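Local coordinates for cycloalternan-forming enzyme (Listeria monocytogenes serovar 1/2a, PDB 5F7U), which belongs to glycoside hydrolase family 31 and joins a TIM-barrel domain to several beta-rich domains, among them a family 6 carbohydrate-binding module, at residues A[804-807]-A[811-814]; A[158-163]-A[170-175]; A[249-254]-A[732-737]. The protein carries 1 engineered substitution. One frame throughout, in Å; residues are numbered along the deposited sequence. Where two conformers were deposited one is given.

How the contacts relate
Along the chain the contacts come in the order 2, 3, 1, each closing before the next opens. Contact 2 (158-163 with 170-175) is local and ties a strand of the mutarotase-like domain to the loop that follows it. Contact 3 (249-254 with 732-737) spans 477 residues, including the TIM barrel, and brings that domain against the family 31 C-terminal domain. Contact 1 (804-807 with 811-814) is again local, at the end of an edge strand farther along. Contacts 2 and 3 have centres 29 Å apart, while contacts 1 and 2, 51 Å apart, lie on opposite sides of the chain's centre. Contacts 1 and 2 each join a strand to the loop that follows it, whereas contact 3 joins different domains.

Contact 1: residues A[804-807]-A[811-814]; sequences MNMT and QLGQ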
loop_
_atom_site.group_PDB
_atom_site.type_symbol
_atom_site.label_atom_id
_atom_site.label_comp_id
_atom_site.label_asym_id
_atom_site.label_seq_id
_atom_site.Cartn_x
_atom_site.Cartn_y
_atom_site.Cartn_z
ATOM N N MET A 804 17.367 -15.582 4.967
ATOM C CA MET A 804 16.938 -15.485 6.353
ATOM C C MET A 804 18.131 -15.266 7.275
ATOM O O MET A 804 19.251 -15.649 6.956
ATOM C CB MET A 804 16.167 -16.732 6.784
ATOM C CG MET A 804 14.978 -17.108 5.911
ATOM S SD MET A 804 14.161 -18.588 6.527
ATOM C CE MET A 804 15.428 -19.830 6.364
ATOM N N ASN A 805 17.869 -14.639 8.410
ATOM C CA ASN A 805 18.875 -14.459 9.449
ATOM C C ASN A 805 18.418 -15.296 10.639
ATOM O O ASN A 805 17.453 -14.935 11.304
ATOM C CB ASN A 805 18.991 -12.974 9.825
ATOM C CG ASN A 805 20.099 -12.724 10.824
ATOM O OD1 ASN A 805 21.032 -13.514 10.932
ATOM N ND2 ASN A 805 20.005 -11.622 11.560
ATOM N N MET A 806 19.108 -16.416 10.878
ATOM C CA MET A 806 18.680 -17.424 11.872
ATOM C C MET A 806 19.651 -17.535 13.037
ATOM O O MET A 806 20.831 -17.206 12.904
ATOM C CB MET A 806 18.546 -18.812 11.216
ATOM C CG MET A 806 17.611 -18.868 10.018
ATOM S SD MET A 806 15.890 -18.507 10.405
ATOM C CE MET A 806 15.174 -20.142 10.317
ATOM N N THR A 807 19.151 -18.021 14.172
ATOM C CA THR A 807 20.013 -18.379 15.312
ATOM C C THR A 807 20.582 -19.779 15.062
ATOM O O THR A 807 20.229 -20.431 14.074
ATOM C CB THR A 807 19.226 -18.441 16.630
ATOM O OG1 THR A 807 18.324 -19.556 16.587
ATOM C CG2 THR A 807 18.457 -17.145 16.876
ATOM N N GLN A 811 15.191 -22.375 13.553
ATOM C CA GLN A 811 13.739 -22.382 13.364
ATOM C C GLN A 811 13.230 -20.953 13.209
ATOM O O GLN A 811 13.803 -20.035 13.782
ATOM C CB GLN A 811 13.031 -23.044 14.546
ATOM C CG GLN A 811 13.463 -24.508 14.780
ATOM C CD GLN A 811 12.877 -25.479 13.755
ATOM O OE1 GLN A 811 11.685 -25.420 13.463
ATOM N NE2 GLN A 811 13.709 -26.388 13.206
ATOM N N LEU A 812 12.146 -20.787 12.456
ATOM C CA LEU A 812 11.472 -19.489 12.379
ATOM C C LEU A 812 10.939 -19.115 13.760
ATOM O O LEU A 812 10.491 -19.977 14.509
ATOM C CB LEU A 812 10.335 -19.529 11.356
ATOM C CG LEU A 812 10.777 -19.644 9.899
ATOM C CD1 LEU A 812 9.555 -19.925 9.037
ATOM C CD2 LEU A 812 11.509 -18.389 9.433
ATOM N N GLY A 813 11.031 -17.840 14.111
ATOM C CA GLY A 813 10.526 -17.369 15.399
ATOM C C GLY A 813 11.524 -17.387 16.550
ATOM O O GLY A 813 11.123 -17.350 17.707
ATOM N N GLN A 814 12.820 -17.441 16.226
ATOM C CA GLN A 814 13.886 -17.401 17.229
ATOM C C GLN A 814 14.655 -16.094 17.109
ATOM O O GLN A 814 15.048 -15.697 16.009
ATOM C CB GLN A 814 14.806 -18.624 17.084
ATOM C CG GLN A 814 14.032 -19.920 17.252
ATOM C CD GLN A 814 14.877 -21.154 17.090
ATOM O OE1 GLN A 814 15.734 -21.232 16.200
ATOM N NE2 GLN A 814 14.630 -22.140 17.948
HETATM O O HOH W 1 16.613 -19.366 14.037
#
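The chain turns back soon after M806, leaving the CA atoms of T807 and Q814 6.5 Å apart and those of M806 and Q811 7.2 Å apart. Strand 801-806 is an outermost strand of a five-stranded mixed sheet, and 811-814 belongs to the irregular loop leading on to its partner, strand 825-830. Water 1 joins the two backbones, accepting from T807 N and donating to Q811 O, each at 2.9 Å. Within the loop, the amide of Q814 reaches back to take the N-H of Q811 on OE1 (2.9 Å). That donor sits 57° out of the amide carbonyl plane, above it. The side chains of T807 and Q814 cross at about a right angle, with OG1 of T807 3.1 Å from OE1 of Q814; the same hydroxyl is hydrogen-bonded to G809 N. On the apolar side, M804 sets CG beside its backbone N (chi1 -54°) and SD anti beyond it (chi2 -180°), which puts SD 3.9 Å from L812 CD2. M806 was modelled in two conformers; in one its CE approaches the Q811 carbonyl carbon, a contact that remains tentative. N700 ties loop to strand from outside: its OD1 accepts from G813 N, and its ND2 is hydrogen-bonded to the carbonyl oxygens of N805 and Q814.

Contact 2: residues A[158-163]-A[170-175]; sequences TLRMEL and TGHAGK
E162 sets CG anti to its own carbonyl carbon (chi1 -70°) and continues extended, which carries its carboxylate over to H172; R160 instead places CG anti to its backbone N (chi1 -171°) and reaches the same histidine fully stretched. Both carboxylate oxygens of E162 are engaged. OE1 accepts the backbone N-H of H172 at 2.8 Å, OE2 accepts from ring atom ND1 of H172 at 2.7 Å, and each donor arrives on the syn side. Carboxylate and imidazole are nearly coplanar, OE2 meeting the ring at its edge, so the paired bonds fix the rotation of both groups. G171 fits closely here, its CA 3.4 Å from OE1 of E162. The R160 guanidinium lies almost parallel to the imidazole, 5° between planes, with H172 ND1 over one of its faces and NH1 3.4 Å from H172 CB. R160 NE and E162 OE1 form only a long salt bridge of 3.8 Å, with the oxygen well out of the guanidinium plane, while NH2 of R160 has a salt bridge to D334. The carboxylate may favour a protonated H172, an effect the nearby arginine may partly offset. Water 2, at the guanidinium edge, accepts from R160 NH1 (3.1 Å) and donates to A173 O (2.8 Å). In this mutarotase-like beta domain, strand 158-164 runs antiparallel between strands 148-153 and 333-338; R160 and E162 turn toward the loop, whereas L159 and M161 pack on M205 of strand 203-209.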
loop_
_atom_site.group_PDB
_atom_site.type_symbol
_atom_site.label_atom_id
_atom_site.label_comp_id
_atom_site.label_asym_id
_atom_site.label_seq_id
_atom_site.Cartn_x
_atom_site.Cartn_y
_atom_site.Cartn_z
ATOM N N THR A 158 3.373 2.448 -23.315
ATOM C CA THR A 158 2.710 3.441 -22.462
ATOM C C THR A 158 2.340 4.642 -23.337
ATOM O O THR A 158 3.225 5.362 -23.803
ATOM C CB THR A 158 3.623 3.856 -21.286
ATOM O OG1 THR A 158 3.900 2.711 -20.467
ATOM C CG2 THR A 158 2.951 4.936 -20.395
ATOM N N LEU A 159 1.037 4.813 -23.564
ATOM C CA LEU A 159 0.509 5.844 -24.462
ATOM C C LEU A 159 0.080 7.066 -23.671
ATOM O O LEU A 159 -0.598 6.933 -22.661
ATOM C CB LEU A 159 -0.674 5.279 -25.247
ATOM C CG LEU A 159 -1.507 6.232 -26.116
ATOM C CD1 LEU A 159 -0.704 6.696 -27.330
ATOM C CD2 LEU A 159 -2.797 5.551 -26.554
ATOM N N ARG A 160 0.466 8.245 -24.139
ATOM C CA ARG A 160 0.064 9.502 -23.508
ATOM C C ARG A 160 -0.871 10.259 -24.442
ATOM O O ARG A 160 -0.560 10.456 -25.614
ATOM C CB ARG A 160 1.298 10.370 -23.220
ATOM C CG ARG A 160 1.006 11.593 -22.370
ATOM C CD ARG A 160 2.262 12.426 -22.297
ATOM N NE ARG A 160 2.144 13.519 -21.351
ATOM C CZ ARG A 160 3.161 14.314 -21.027
ATOM N NH1 ARG A 160 4.368 14.133 -21.588
ATOM N NH2 ARG A 160 2.980 15.272 -20.121
ATOM N N MET A 161 -2.004 10.705 -23.909
ATOM C CA MET A 161 -2.956 11.543 -24.643
ATOM C C MET A 161 -2.991 12.940 -24.072
ATOM O O MET A 161 -3.138 13.090 -22.873
ATOM C CB MET A 161 -4.366 10.980 -24.479
ATOM C CG MET A 161 -4.847 10.190 -25.654
ATOM S SD MET A 161 -3.988 8.634 -25.710
ATOM C CE MET A 161 -4.887 7.802 -24.383
ATOM N N GLU A 162 -2.900 13.951 -24.944
ATOM C CA GLU A 162 -2.939 15.331 -24.487
ATOM C C GLU A 162 -3.935 16.066 -25.358
ATOM O O GLU A 162 -3.772 16.145 -26.591
ATOM C CB GLU A 162 -1.558 15.982 -24.546
ATOM C CG GLU A 162 -0.582 15.423 -23.515
ATOM C CD GLU A 162 0.819 15.941 -23.745
ATOM O OE1 GLU A 162 1.542 15.406 -24.618
ATOM O OE2 GLU A 162 1.173 16.910 -23.063
ATOM N N LEU A 163 -5.008 16.541 -24.729
ATOM C CA LEU A 163 -6.075 17.201 -25.489
ATOM C C LEU A 163 -6.011 18.704 -25.240
ATOM O O LEU A 163 -6.027 19.147 -24.077
ATOM C CB LEU A 163 -7.446 16.654 -25.066
ATOM C CG LEU A 163 -8.641 17.387 -25.700
ATOM C CD1 LEU A 163 -8.815 17.024 -27.187
ATOM C CD2 LEU A 163 -9.899 17.090 -24.889
ATOM N N THR A 170 0.356 22.560 -27.525
ATOM C CA THR A 170 1.010 21.479 -28.248
ATOM C C THR A 170 1.446 20.395 -27.270
ATOM O O THR A 170 2.013 20.692 -26.224
ATOM C CB THR A 170 2.211 22.037 -29.030
ATOM O OG1 THR A 170 1.742 23.083 -29.890
ATOM C CG2 THR A 170 2.893 20.949 -29.879
ATOM N N GLY A 171 1.209 19.138 -27.636
ATOM C CA GLY A 171 1.651 17.998 -26.827
ATOM C C GLY A 171 3.168 17.807 -26.745
ATOM O O GLY A 171 3.936 18.423 -27.492
ATOM N N HIS A 172 3.587 16.932 -25.841
ATOM C CA HIS A 172 5.013 16.647 -25.600
ATOM C C HIS A 172 5.574 15.548 -26.498
ATOM O O HIS A 172 4.829 14.714 -27.018
ATOM C CB HIS A 172 5.210 16.253 -24.139
ATOM C CG HIS A 172 4.945 17.375 -23.184
ATOM N ND1 HIS A 172 3.694 17.639 -22.675
ATOM C CD2 HIS A 172 5.766 18.328 -22.679
ATOM C CE1 HIS A 172 3.754 18.693 -21.880
ATOM N NE2 HIS A 172 5.001 19.132 -21.864
ATOM N N ALA A 173 6.901 15.568 -26.671
ATOM C CA ALA A 173 7.625 14.500 -27.384
ATOM C C ALA A 173 7.537 13.152 -26.679
ATOM O O ALA A 173 7.480 13.084 -25.462
ATOM C CB ALA A 173 9.097 14.895 -27.558
ATOM N N GLY A 174 7.521 12.077 -27.460
ATOM C CA GLY A 174 7.684 10.724 -26.919
ATOM C C GLY A 174 8.605 9.932 -27.840
ATOM O O GLY A 174 9.286 10.511 -28.686
ATOM N N LYS A 175 8.604 8.611 -27.683
ATOM C CA LYS A 175 9.419 7.699 -28.502
ATOM C C LYS A 175 9.031 7.753 -29.972
ATOM O O LYS A 175 7.867 8.012 -30.300
ATOM C CB LYS A 175 9.226 6.247 -28.049
ATOM C CG LYS A 175 9.475 5.983 -26.581
ATOM C CD LYS A 175 10.934 5.928 -26.261
ATOM C CE LYS A 175 11.111 5.401 -24.853
ATOM N NZ LYS A 175 12.534 5.421 -24.487
HETATM O O HOH W 2 5.095 12.479 -24.094
#

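Contact 3: residues A[249-254]-A[732-737]; sequences AFYGFG and NARDLD
Y251 OH donates to the backbone oxygen of R734 at 2.7 Å, a short bond between two distant parts of the chain. The hydroxyl approaches in the carbonyl plane, on a lone pair, with a C=O...donor angle of 118°. Seen from the tyrosine, R734 O lies at the ring edge, near its plane, and is also 3.3 Å from CE1 of Y251. The phenol comes to this oxygen because CG of Y251 stands anti to its carbonyl carbon (chi1 -53°), beside the backbone N. R734 also brings its aliphatic part beside the tyrosine hydroxyl: bent at chi2 (-75°), it puts CD 3.5 Å from Y251 OH and 4.3 Å from A249 CB. The contact joins strand 250-254 of the family 31 mutarotase-like domain to the loop between helix 723-726 and strand 740-742 in the C-terminal domain. Y251 also touches A724 of helix 723-726 and T622 of helix 607-622, so its ring is packed where these two domains meet a helix of the TIM barrel. Farther along the same strand the chain turns a corner at F253, and G254 N is hydrogen-bonded to S623 OG. NH2 of R734 donates to P728 O, while its side chain also touches A294; the neighbouring D735 accepts on OD1 from ND2 of N261.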
loop_
_atom_site.group_PDB
_atom_site.type_symbol
_atom_site.label_atom_id
_atom_site.label_comp_id
_atom_site.label_asym_id
_atom_site.label_seq_id
_atom_site.Cartn_x
_atom_site.Cartn_y
_atom_site.Cartn_z
ATOM N N ALA A 249 -12.324 -5.600 -13.138
ATOM C CA ALA A 249 -12.033 -5.111 -11.783
ATOM C C ALA A 249 -11.070 -3.927 -11.850
ATOM O O ALA A 249 -10.195 -3.876 -12.740
ATOM C CB ALA A 249 -11.445 -6.216 -10.937
ATOM N N PHE A 250 -11.233 -2.977 -10.919
ATOM C CA PHE A 250 -10.452 -1.744 -10.917
ATOM C C PHE A 250 -9.816 -1.510 -9.564
ATOM O O PHE A 250 -10.526 -1.366 -8.552
ATOM C CB PHE A 250 -11.344 -0.549 -11.249
ATOM C CG PHE A 250 -12.027 -0.661 -12.582
ATOM C CD1 PHE A 250 -11.311 -0.432 -13.769
ATOM C CD2 PHE A 250 -13.400 -0.966 -12.659
ATOM C CE1 PHE A 250 -11.953 -0.508 -15.011
ATOM C CE2 PHE A 250 -14.046 -1.053 -13.901
ATOM C CZ PHE A 250 -13.322 -0.818 -15.074
ATOM N N TYR A 251 -8.490 -1.450 -9.567
ATOM C CA TYR A 251 -7.716 -1.428 -8.332
ATOM C C TYR A 251 -6.931 -0.150 -8.183
ATOM O O TYR A 251 -6.601 0.490 -9.169
ATOM C CB TYR A 251 -6.720 -2.586 -8.344
ATOM C CG TYR A 251 -7.337 -3.941 -8.609
ATOM C CD1 TYR A 251 -8.156 -4.563 -7.667
ATOM C CD2 TYR A 251 -7.053 -4.626 -9.799
ATOM C CE1 TYR A 251 -8.686 -5.839 -7.912
ATOM C CE2 TYR A 251 -7.574 -5.892 -10.048
ATOM C CZ TYR A 251 -8.385 -6.493 -9.100
ATOM O OH TYR A 251 -8.916 -7.741 -9.355
ATOM N N GLY A 252 -6.600 0.199 -6.940
ATOM C CA GLY A 252 -5.705 1.313 -6.665
ATOM C C GLY A 252 -6.458 2.557 -6.234
ATOM O O GLY A 252 -7.159 2.530 -5.243
ATOM N N PHE A 253 -6.326 3.629 -7.025
ATOM C CA PHE A 253 -6.907 4.956 -6.732
ATOM C C PHE A 253 -6.327 5.624 -5.482
ATOM O O PHE A 253 -6.968 6.483 -4.861
ATOM C CB PHE A 253 -8.447 4.926 -6.648
ATOM C CG PHE A 253 -9.126 4.348 -7.867
ATOM C CD1 PHE A 253 -9.364 2.973 -7.969
ATOM C CD2 PHE A 253 -9.578 5.186 -8.901
ATOM C CE1 PHE A 253 -10.024 2.433 -9.068
ATOM C CE2 PHE A 253 -10.266 4.646 -10.015
ATOM C CZ PHE A 253 -10.490 3.263 -10.096
ATOM N N GLY A 254 -5.104 5.243 -5.123
ATOM C CA GLY A 254 -4.550 5.667 -3.839
ATOM C C GLY A 254 -4.851 4.667 -2.745
ATOM O O GLY A 254 -4.830 3.452 -2.978
ATOM N N ASN A 732 -10.552 -16.342 -9.526
ATOM C CA ASN A 732 -10.730 -16.450 -8.088
ATOM C C ASN A 732 -9.934 -15.419 -7.297
ATOM O O ASN A 732 -10.162 -15.262 -6.114
ATOM C CB ASN A 732 -10.409 -17.852 -7.592
ATOM C CG ASN A 732 -11.642 -18.746 -7.582
ATOM O OD1 ASN A 732 -11.781 -19.577 -8.447
ATOM N ND2 ASN A 732 -12.569 -18.534 -6.607
ATOM N N ALA A 733 -8.978 -14.771 -7.957
ATOM C CA ALA A 733 -8.067 -13.812 -7.301
ATOM C C ALA A 733 -8.620 -12.393 -7.286
ATOM O O ALA A 733 -8.088 -11.541 -6.582
ATOM C CB ALA A 733 -6.712 -13.817 -8.000
ATOM N N ARG A 734 -9.686 -12.157 -8.040
ATOM C CA ARG A 734 -10.104 -10.795 -8.414
ATOM C C ARG A 734 -10.514 -9.914 -7.232
ATOM O O ARG A 734 -10.179 -8.725 -7.204
ATOM C CB ARG A 734 -11.232 -10.838 -9.454
ATOM C CG ARG A 734 -10.777 -11.347 -10.825
ATOM C CD ARG A 734 -9.973 -10.253 -11.524
ATOM N NE ARG A 734 -9.438 -10.656 -12.820
ATOM C CZ ARG A 734 -10.055 -10.462 -13.985
ATOM N NH1 ARG A 734 -11.262 -9.881 -14.044
ATOM N NH2 ARG A 734 -9.452 -10.840 -15.113
ATOM N N ASP A 735 -11.219 -10.492 -6.260
ATOM C CA ASP A 735 -11.811 -9.664 -5.214
ATOM C C ASP A 735 -11.216 -9.905 -3.823
ATOM O O ASP A 735 -11.667 -9.302 -2.840
ATOM C CB ASP A 735 -13.336 -9.871 -5.172
ATOM C CG ASP A 735 -14.031 -9.469 -6.473
ATOM O OD1 ASP A 735 -13.757 -8.393 -7.036
ATOM O OD2 ASP A 735 -14.896 -10.227 -6.920
ATOM N N LEU A 736 -10.210 -10.771 -3.750
ATOM C CA LEU A 736 -9.665 -11.202 -2.465
ATOM C C LEU A 736 -9.046 -10.048 -1.693
ATOM O O LEU A 736 -8.190 -9.330 -2.222
ATOM C CB LEU A 736 -8.622 -12.301 -2.674
ATOM C CG LEU A 736 -9.135 -13.574 -3.363
ATOM C CD1 LEU A 736 -7.925 -14.494 -3.560
ATOM C CD2 LEU A 736 -10.221 -14.283 -2.565
ATOM N N ASP A 737 -9.496 -9.882 -0.450
ATOM C CA ASP A 737 -8.997 -8.788 0.383
ATOM C C ASP A 737 -8.574 -9.242 1.771
ATOM O O ASP A 737 -8.358 -8.407 2.654
ATOM C CB ASP A 737 -10.041 -7.655 0.445
ATOM C CG ASP A 737 -11.381 -8.113 0.976
ATOM O OD1 ASP A 737 -11.523 -9.288 1.424
ATOM O OD2 ASP A 737 -12.332 -7.308 0.877
#